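Local coordinates for protein intracellular growth locus, subunit C (Francisella tularensis subsp. tularensis, PDB 2QWU) that is a Francisella pathogenicity-island protein that probably supports entry into and growth inside host cells, at residues P24-I28 / G29-N33; N98-T101 / K102-K106; K106-S109 / I110-S114; P150-A153 / K154-S157. The protein carries 2 engineered substitutions. One frame throughout, in Å; residues are numbered along the deposited sequence.

Overall arrangement
Four local contacts follow one another along one chain built round a branched antiparallel sheet, contacts 2 and 3 overlapping at Lys106. Contact 1 shapes the loop between strands 18-21 and 37-43. Contacts 2 and 3 are successive parts of helix 97-114, with centres 12 Å apart. Contact 4 turns the chain between strands 147-150 and 157-162, both paired with strand 173-184. Its centre is 11 Å from that of contact 3, and the two touch, Leu111 CD2 lying 3.4 Å from Phe156 CD2, so the 150-157 turn joins the C-terminal part of the helix to the sheet. Contact 1 belongs to a separate surface loop, its centre about 34 Å from that of contact 3, on the opposite side of the chain's centre.

Contact 1: P24-I28 / G29-N33; sequences PTACI and GSHPN
His31 reaches back over five residues to Ala26, and its NE2 donates to Ala26 O at 2.7 Å with an N-H...O angle of 155°. The acceptor lies in the plane of the imidazole, and the donor in turn approaches in the carbonyl plane on a lone pair, at 127° to the C=O bond. Along the same ring edge CD2 faces Ile28 O at 3.6 Å, while CE1 comes to 4.1 Å from the methyl CB of Ala26. The second ring nitrogen is also used: Asn33 N donates to His31 ND1 at 3.0 Å, tilted from the ring plane. One nitrogen giving and the other accepting is consistent with a neutral ring protonated on NE2, and the two bonds together fix its rotation. The ring gets there because CG stands between the backbone N and the carbonyl carbon (chi1 62°), which folds it inward over its own loop. Behind it, the acceptor is positioned by a type I turn from Thr25 to Ile28, closed by Ile28 N to Thr25 O at 3.1 Å. Gly29, at positive phi, then swings the chain round. Further out, Cys27 bonds through its backbone to Ile55, and Pro24 O to Tyr175 OH. The result is an irregular surface loop joining strands 18-21 and 37-43, in which the histidine links a carbonyl of the type I turn to the backbone N two residues after itself.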
loop_
_atom_site.group_PDB
_atom_site.type_symbol
_atom_site.label_atom_id
_atom_site.label_comp_id
_atom_site.label_asym_id
_atom_site.label_seq_id
_atom_site.Cartn_x
_atom_site.Cartn_y
_atom_site.Cartn_z
ATOM N N PRO A 24 -0.180 -7.066 9.860
ATOM C CA PRO A 24 -0.550 -7.708 8.577
ATOM C C PRO A 24 -2.046 -7.840 8.284
ATOM O O PRO A 24 -2.440 -7.686 7.140
ATOM C CB PRO A 24 0.125 -9.079 8.644
ATOM C CG PRO A 24 1.257 -8.843 9.583
ATOM C CD PRO A 24 0.679 -7.950 10.665
ATOM N N THR A 25 -2.879 -8.105 9.293
ATOM C CA THR A 25 -4.311 -8.209 9.005
ATOM C C THR A 25 -5.056 -7.021 9.613
ATOM O O THR A 25 -6.235 -7.121 9.941
ATOM C CB THR A 25 -4.910 -9.519 9.538
ATOM O OG1 THR A 25 -4.691 -9.586 10.948
ATOM C CG2 THR A 25 -4.289 -10.723 8.825
ATOM N N ALA A 26 -4.390 -5.874 9.727
ATOM C CA ALA A 26 -5.045 -4.701 10.293
ATOM C C ALA A 26 -6.300 -4.285 9.503
ATOM O O ALA A 26 -7.213 -3.678 10.085
ATOM C CB ALA A 26 -4.077 -3.521 10.347
ATOM N N CYS A 27 -6.327 -4.613 8.200
ATOM C CA CYS A 27 -7.452 -4.243 7.317
ATOM C C CYS A 27 -8.774 -4.950 7.675
ATOM O O CYS A 27 -9.833 -4.568 7.166
ATOM C CB CYS A 27 -7.074 -4.520 5.828
ATOM S SG CYS A 27 -6.746 -6.246 5.402
ATOM N N ILE A 28 -8.721 -6.001 8.503
ATOM C CA ILE A 28 -9.935 -6.658 8.898
ATOM C C ILE A 28 -10.082 -6.687 10.405
ATOM O O ILE A 28 -9.164 -6.356 11.165
ATOM C CB ILE A 28 -10.032 -8.115 8.331
ATOM C CG1 ILE A 28 -8.922 -9.003 8.937
ATOM C CG2 ILE A 28 -10.031 -8.048 6.807
ATOM C CD1 ILE A 28 -9.015 -10.538 8.588
ATOM N N GLY A 29 -11.266 -7.037 10.865
ATOM C CA GLY A 29 -11.448 -7.091 12.312
ATOM C C GLY A 29 -11.900 -5.781 12.953
ATOM O O GLY A 29 -12.014 -4.740 12.282
ATOM N N SER A 30 -12.126 -5.849 14.262
ATOM C CA SER A 30 -12.619 -4.740 15.110
ATOM C C SER A 30 -11.500 -4.317 16.051
ATOM O O SER A 30 -11.260 -5.015 17.029
ATOM C CB SER A 30 -13.785 -5.201 16.017
ATOM O OG SER A 30 -14.939 -5.424 15.237
ATOM N N HIS A 31 -10.836 -3.207 15.768
ATOM C CA HIS A 31 -9.725 -2.749 16.613
ATOM C C HIS A 31 -9.499 -1.269 16.372
ATOM O O HIS A 31 -9.985 -0.736 15.401
ATOM C CB HIS A 31 -8.462 -3.555 16.291
ATOM C CG HIS A 31 -7.983 -3.399 14.888
ATOM N ND1 HIS A 31 -7.090 -2.417 14.512
ATOM C CD2 HIS A 31 -8.301 -4.068 13.758
ATOM C CE1 HIS A 31 -6.882 -2.489 13.215
ATOM N NE2 HIS A 31 -7.612 -3.483 12.733
ATOM N N PRO A 32 -8.746 -0.588 17.258
ATOM C CA PRO A 32 -8.492 0.841 17.114
ATOM C C PRO A 32 -7.193 1.215 16.413
ATOM O O PRO A 32 -6.814 2.368 16.425
ATOM C CB PRO A 32 -8.452 1.290 18.571
ATOM C CG PRO A 32 -7.687 0.158 19.214
ATOM C CD PRO A 32 -8.310 -1.066 18.590
ATOM N N ASN A 33 -6.498 0.241 15.859
ATOM C CA ASN A 33 -5.159 0.507 15.282
ATOM C C ASN A 33 -5.216 0.924 13.833
ATOM O O ASN A 33 -6.273 0.821 13.174
ATOM C CB ASN A 33 -4.259 -0.743 15.457
ATOM C CG ASN A 33 -4.347 -1.319 16.863
ATOM O OD1 ASN A 33 -4.142 -0.600 17.834
ATOM N ND2 ASN A 33 -4.682 -2.604 16.975
#

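Contact 2: N98-T101 / K102-K106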
loop_
_atom_site.group_PDB
_atom_site.type_symbol
_atom_site.label_atom_id
_atom_site.label_comp_id
_atom_site.label_asym_id
_atom_site.label_seq_id
_atom_site.Cartn_x
_atom_site.Cartn_y
_atom_site.Cartn_z
ATOM N N ASN A 98 -2.431 -20.619 -7.837
ATOM C CA ASN A 98 -2.086 -20.526 -9.236
ATOM C C ASN A 98 -1.937 -19.058 -9.672
ATOM O O ASN A 98 -1.129 -18.742 -10.535
ATOM C CB ASN A 98 -3.127 -21.271 -10.075
ATOM C CG ASN A 98 -3.671 -20.441 -11.204
ATOM O OD1 ASN A 98 -4.532 -19.571 -11.009
ATOM N ND2 ASN A 98 -3.178 -20.702 -12.397
ATOM N N VAL A 99 -2.692 -18.160 -9.060
ATOM C CA VAL A 99 -2.614 -16.743 -9.404
ATOM C C VAL A 99 -1.282 -16.149 -8.922
ATOM O O VAL A 99 -0.722 -15.268 -9.560
ATOM C CB VAL A 99 -3.836 -15.931 -8.813
ATOM C CG1 VAL A 99 -3.640 -14.452 -9.009
ATOM C CG2 VAL A 99 -5.129 -16.340 -9.514
ATOM N N ARG A 100 -0.752 -16.648 -7.815
ATOM C CA ARG A 100 0.519 -16.150 -7.333
ATOM C C ARG A 100 1.603 -16.408 -8.390
ATOM O O ARG A 100 2.418 -15.549 -8.723
ATOM C CB ARG A 100 0.880 -16.875 -6.042
ATOM C CG ARG A 100 2.332 -16.844 -5.700
ATOM C CD ARG A 100 2.643 -18.105 -4.983
ATOM N NE ARG A 100 4.011 -18.176 -4.533
ATOM C CZ ARG A 100 4.430 -19.044 -3.620
ATOM N NH1 ARG A 100 3.581 -19.916 -3.070
ATOM N NH2 ARG A 100 5.694 -19.016 -3.218
ATOM N N THR A 101 1.613 -17.624 -8.910
ATOM C CA THR A 101 2.625 -17.997 -9.885
ATOM C C THR A 101 2.472 -17.179 -11.165
ATOM O O THR A 101 3.454 -16.759 -11.742
ATOM C CB THR A 101 2.536 -19.521 -10.202
ATOM O OG1 THR A 101 2.589 -20.255 -8.975
ATOM C CG2 THR A 101 3.713 -19.957 -11.144
ATOM N N LYS A 102 1.243 -16.932 -11.596
ATOM C CA LYS A 102 1.027 -16.164 -12.805
ATOM C C LYS A 102 1.401 -14.690 -12.661
ATOM O O LYS A 102 1.895 -14.055 -13.604
ATOM C CB LYS A 102 -0.421 -16.357 -13.296
ATOM C CG LYS A 102 -0.691 -17.876 -13.571
ATOM C CD LYS A 102 0.296 -18.466 -14.620
ATOM C CE LYS A 102 1.014 -19.696 -14.061
ATOM N NZ LYS A 102 1.841 -20.384 -15.103
ATOM N N ILE A 103 1.207 -14.125 -11.476
ATOM C CA ILE A 103 1.612 -12.743 -11.308
ATOM C C ILE A 103 3.149 -12.689 -11.319
ATOM O O ILE A 103 3.770 -11.816 -11.919
ATOM C CB ILE A 103 1.089 -12.160 -9.965
ATOM C CG1 ILE A 103 -0.430 -12.081 -10.033
ATOM C CG2 ILE A 103 1.714 -10.818 -9.709
ATOM C CD1 ILE A 103 -1.066 -11.597 -8.730
ATOM N N GLU A 104 3.777 -13.649 -10.664
ATOM C CA GLU A 104 5.226 -13.627 -10.596
ATOM C C GLU A 104 5.837 -13.712 -11.987
ATOM O O GLU A 104 6.818 -13.005 -12.319
ATOM C CB GLU A 104 5.743 -14.793 -9.742
ATOM C CG GLU A 104 5.444 -14.729 -8.265
ATOM C CD GLU A 104 5.840 -16.036 -7.529
ATOM O OE1 GLU A 104 5.889 -17.139 -8.164
ATOM O OE2 GLU A 104 6.075 -15.981 -6.305
ATOM N N GLU A 105 5.266 -14.599 -12.794
ATOM C CA GLU A 105 5.760 -14.780 -14.175
ATOM C C GLU A 105 5.547 -13.571 -15.049
ATOM O O GLU A 105 6.372 -13.257 -15.895
ATOM C CB GLU A 105 5.080 -16.006 -14.835
ATOM C CG GLU A 105 5.590 -17.332 -14.281
ATOM C CD GLU A 105 4.829 -18.527 -14.836
ATOM O OE1 GLU A 105 3.984 -18.316 -15.750
ATOM O OE2 GLU A 105 5.049 -19.658 -14.348
ATOM N N LYS A 106 4.409 -12.914 -14.887
ATOM C CA LYS A 106 4.115 -11.729 -15.675
ATOM C C LYS A 106 5.061 -10.595 -15.295
ATOM O O LYS A 106 5.582 -9.893 -16.153
ATOM C CB LYS A 106 2.657 -11.310 -15.449
ATOM C CG LYS A 106 2.234 -10.130 -16.311
ATOM C CD LYS A 106 2.211 -10.523 -17.811
ATOM C CE LYS A 106 1.787 -9.349 -18.705
ATOM N NZ LYS A 106 0.354 -8.978 -18.397
#
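Helix 97-114 carries here an i to i+4 salt bridge on its surface, between Arg100 and Glu104, alongside the regular backbone bonds. Ile103 N to Val99 O, at 2.9 Å, and Glu104 N to Arg100 O, at 3.0 Å, are the i to i+4 bonds of an alpha helix. The Arg100-Glu104 pair is a loose one: NE points almost straight at OE2 (169°), but over 3.5 Å, so the bond is weak. OE2 meets the guanidinium at its edge, near its plane, while the carboxylate is turned 75° against that plane, which rules out the flat two-pronged pairing. Glu104 extends beyond CG from a CG placed anti to its carbonyl carbon (chi1 -68°), a course that leads it back along the helix toward Arg100. On the neighbouring stripe of the helix, Val99 CG1 packs on Ile103 CD1 at 3.9 Å; Ile103, buried, also rests on Ile160 of strand 157-162, as do Arg100 and Glu104. On the exposed side, Glu105 lies beside Thr101, pointing the same way, with OE2 3.5 Å from Thr101 CG2. That carboxylate has a closer polar partner three residues back, Lys102, whose NZ reaches Glu105 OE1 at 3.0 Å from the syn side.

Contact 3: K106-S109 / I110-S114; sequences KVSS and ILQAS
The carboxamide of Gln112 is the flat group here, and it meets Ser108 in two ways, as an i to i+4 side-chain pair on the last turns of helix 97-114. At its edge, NE2 approaches Ser108 OG at 2.7 Å; Ser108 O sits obliquely off its plane, 3.7 Å from CD. The edge bond is weak although short, because OG sits close to the extension of the CD-NE2 bond, so that the N-H...O angle is only 118°. Ser108 holds its OG anti to the backbone N (chi1 -175°), on the carbonyl side of the residue, and Gln112, extended beyond CG, brings NE2 to donate to it. The backbone beneath this pair follows the alpha pattern, with Leu111 N to Val107 O at 2.8 Å the shortest of the four backbone bonds across the junction. The other faces of the helix differ in character. Val107 and Leu111 turn to the protein, where both pack on Phe156. Ile110 lays CD1 against the aliphatic part of Lys106, 3.7 Å from its CE, and also touches Ala44 and Met118; the amino group beyond that CE is engaged by Glu46 and by Ala44 O. Toward the C-terminal side the pattern slackens: Ala113 N reaches Ser109 O at 3.2 Å with an angle of 137°, from above the carbonyl plane and not on a lone pair, whereas Ser114 N still reaches Ile110 O at 2.9 Å.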
loop_
_atom_site.group_PDB
_atom_site.type_symbol
_atom_site.label_atom_id
_atom_site.label_comp_id
_atom_site.label_asym_id
_atom_site.label_seq_id
_atom_site.Cartn_x
_atom_site.Cartn_y
_atom_site.Cartn_z
ATOM N N LYS A 106 4.409 -12.914 -14.887
ATOM C CA LYS A 106 4.115 -11.729 -15.675
ATOM C C LYS A 106 5.061 -10.595 -15.295
ATOM O O LYS A 106 5.582 -9.893 -16.153
ATOM C CB LYS A 106 2.657 -11.310 -15.449
ATOM C CG LYS A 106 2.234 -10.130 -16.311
ATOM C CD LYS A 106 2.211 -10.523 -17.811
ATOM C CE LYS A 106 1.787 -9.349 -18.705
ATOM N NZ LYS A 106 0.354 -8.978 -18.397
ATOM N N VAL A 107 5.308 -10.431 -13.996
ATOM C CA VAL A 107 6.211 -9.383 -13.563
ATOM C C VAL A 107 7.619 -9.589 -14.120
ATOM O O VAL A 107 8.196 -8.677 -14.709
ATOM C CB VAL A 107 6.232 -9.283 -11.993
ATOM C CG1 VAL A 107 7.375 -8.388 -11.559
ATOM C CG2 VAL A 107 4.877 -8.763 -11.494
ATOM N N SER A 108 8.139 -10.802 -13.984
ATOM C CA SER A 108 9.448 -11.153 -14.465
ATOM C C SER A 108 9.563 -10.929 -15.984
ATOM O O SER A 108 10.592 -10.458 -16.485
ATOM C CB SER A 108 9.742 -12.627 -14.118
ATOM O OG SER A 108 11.080 -12.964 -14.476
ATOM N N SER A 109 8.521 -11.267 -16.719
ATOM C CA SER A 109 8.560 -11.087 -18.162
ATOM C C SER A 109 8.669 -9.614 -18.588
ATOM O O SER A 109 9.356 -9.270 -19.562
ATOM C CB SER A 109 7.313 -11.695 -18.771
ATOM O OG SER A 109 7.451 -13.118 -18.736
ATOM N N ILE A 110 7.925 -8.748 -17.910
ATOM C CA ILE A 110 7.981 -7.332 -18.265
ATOM C C ILE A 110 9.263 -6.742 -17.765
ATOM O O ILE A 110 9.911 -5.954 -18.448
ATOM C CB ILE A 110 6.814 -6.585 -17.680
ATOM C CG1 ILE A 110 5.547 -7.201 -18.262
ATOM C CG2 ILE A 110 6.963 -5.089 -17.995
ATOM C CD1 ILE A 110 4.241 -6.840 -17.567
ATOM N N LEU A 111 9.646 -7.137 -16.574
ATOM C CA LEU A 111 10.880 -6.661 -15.994
ATOM C C LEU A 111 12.117 -6.978 -16.855
ATOM O O LEU A 111 13.061 -6.168 -16.909
ATOM C CB LEU A 111 11.074 -7.291 -14.628
ATOM C CG LEU A 111 12.264 -6.750 -13.847
ATOM C CD1 LEU A 111 12.010 -5.276 -13.460
ATOM C CD2 LEU A 111 12.430 -7.572 -12.612
ATOM N N GLN A 112 12.133 -8.149 -17.504
ATOM C CA GLN A 112 13.276 -8.542 -18.340
ATOM C C GLN A 112 13.186 -7.968 -19.756
ATOM O O GLN A 112 14.183 -7.825 -20.432
ATOM C CB GLN A 112 13.369 -10.070 -18.399
ATOM C CG GLN A 112 13.866 -10.674 -17.106
ATOM C CD GLN A 112 13.848 -12.194 -17.107
ATOM O OE1 GLN A 112 14.445 -12.853 -17.981
ATOM N NE2 GLN A 112 13.169 -12.768 -16.110
ATOM N N ALA A 113 11.989 -7.652 -20.205
ATOM C CA ALA A 113 11.814 -7.093 -21.522
ATOM C C ALA A 113 12.213 -5.620 -21.413
ATOM O O ALA A 113 13.236 -5.223 -21.951
ATOM C CB ALA A 113 10.360 -7.255 -21.978
ATOM N N SER A 114 11.436 -4.818 -20.684
ATOM C CA SER A 114 11.749 -3.387 -20.504
ATOM C C SER A 114 11.267 -3.024 -19.109
ATOM O O SER A 114 10.088 -2.773 -18.883
ATOM C CB SER A 114 11.013 -2.538 -21.540
ATOM O OG SER A 114 11.460 -1.186 -21.433
#

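Contact 4: P150-A153 / K154-S157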
loop_
_atom_site.group_PDB
_atom_site.type_symbol
_atom_site.label_atom_id
_atom_site.label_comp_id
_atom_site.label_asym_id
_atom_site.label_seq_id
_atom_site.Cartn_x
_atom_site.Cartn_y
_atom_site.Cartn_z
ATOM N N PRO A 150 9.588 0.074 -11.653
ATOM C CA PRO A 150 10.964 -0.227 -11.227
ATOM C C PRO A 150 11.970 0.834 -11.585
ATOM O O PRO A 150 11.902 1.406 -12.668
ATOM C CB PRO A 150 11.300 -1.519 -11.985
ATOM C CG PRO A 150 9.945 -2.107 -12.322
ATOM C CD PRO A 150 9.111 -0.908 -12.648
ATOM N N ILE A 151 12.917 1.073 -10.689
ATOM C CA ILE A 151 13.987 2.018 -10.979
ATOM C C ILE A 151 14.779 1.359 -12.119
ATOM O O ILE A 151 15.155 2.013 -13.107
ATOM C CB ILE A 151 14.916 2.205 -9.763
ATOM C CG1 ILE A 151 14.202 3.045 -8.686
ATOM C CG2 ILE A 151 16.195 2.889 -10.230
ATOM C CD1 ILE A 151 14.746 2.833 -7.282
ATOM N N SER A 152 15.004 0.058 -11.981
ATOM C CA SER A 152 15.724 -0.733 -12.981
ATOM C C SER A 152 15.548 -2.200 -12.641
ATOM O O SER A 152 15.125 -2.527 -11.542
ATOM C CB SER A 152 17.212 -0.391 -12.944
ATOM O OG SER A 152 17.800 -0.950 -11.782
ATOM N N ALA A 153 15.884 -3.096 -13.564
ATOM C CA ALA A 153 15.749 -4.510 -13.276
ATOM C C ALA A 153 16.678 -4.913 -12.157
ATOM O O ALA A 153 16.326 -5.731 -11.296
ATOM C CB ALA A 153 16.057 -5.346 -14.523
ATOM N N LYS A 154 17.875 -4.340 -12.143
ATOM C CA LYS A 154 18.810 -4.730 -11.094
ATOM C C LYS A 154 18.428 -4.303 -9.680
ATOM O O LYS A 154 18.696 -5.028 -8.707
ATOM C CB LYS A 154 20.210 -4.229 -11.447
ATOM C CG LYS A 154 21.049 -5.321 -12.064
ATOM C CD LYS A 154 22.045 -4.748 -13.049
ATOM C CE LYS A 154 22.887 -5.848 -13.703
ATOM N NZ LYS A 154 23.868 -5.223 -14.633
ATOM N N ALA A 155 17.795 -3.141 -9.558
ATOM C CA ALA A 155 17.402 -2.622 -8.241
ATOM C C ALA A 155 16.109 -3.288 -7.703
ATOM O O ALA A 155 15.862 -3.334 -6.496
ATOM C CB ALA A 155 17.175 -1.093 -8.341
ATOM N N PHE A 156 15.313 -3.812 -8.617
ATOM C CA PHE A 156 14.019 -4.409 -8.301
ATOM C C PHE A 156 14.029 -5.787 -7.675
ATOM O O PHE A 156 14.876 -6.647 -8.002
ATOM C CB PHE A 156 13.194 -4.438 -9.586
ATOM C CG PHE A 156 11.823 -4.944 -9.397
ATOM C CD1 PHE A 156 10.802 -4.068 -9.047
ATOM C CD2 PHE A 156 11.525 -6.291 -9.649
ATOM C CE1 PHE A 156 9.500 -4.531 -8.966
ATOM C CE2 PHE A 156 10.206 -6.760 -9.561
ATOM C CZ PHE A 156 9.207 -5.880 -9.226
ATOM N N SER A 157 13.117 -5.994 -6.728
ATOM C CA SER A 157 12.985 -7.287 -6.070
ATOM C C SER A 157 11.511 -7.524 -5.739
ATOM O O SER A 157 10.817 -6.586 -5.395
ATOM C CB SER A 157 13.815 -7.301 -4.789
ATOM O OG SER A 157 13.756 -8.564 -4.179
#
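Ser152 holds the turn with both its oxygens. Its OG accepts from Ala155 N at 3.1 Å and 155°, and its carbonyl O accepts from Phe156 N at 3.2 Å, a more bent bond of 137° with the donor tilted from the carbonyl plane. Phe156 N makes a further, weak bond to Ala153 O at 3.4 Å. With chi1 at 73° the Ser152 hydroxyl turns back over the chain that follows, and Ala155 CB closes against OG at 3.5 Å. A side-chain bond to residue i+3 combined with a main-chain bond to i+4 defines an ST motif, here in the loop that carries the chain from strand 147-150 to strand 157-162. Backbone bonds from Ile151 to Gly182 and from Ser157 to Asp181 tie both ends of the loop to strand 173-184. Packing follows outward. Ile151 CB stands 4.2 Å from Ala155 CB. Separately, Pro150 and Phe156 run side by side, pointing the same way, with Pro150 CG set obliquely to the ring, 3.9 Å from Phe156 CD1. The buried phenyl also touches Ile180 and Leu183 of strand 173-184, and Met118.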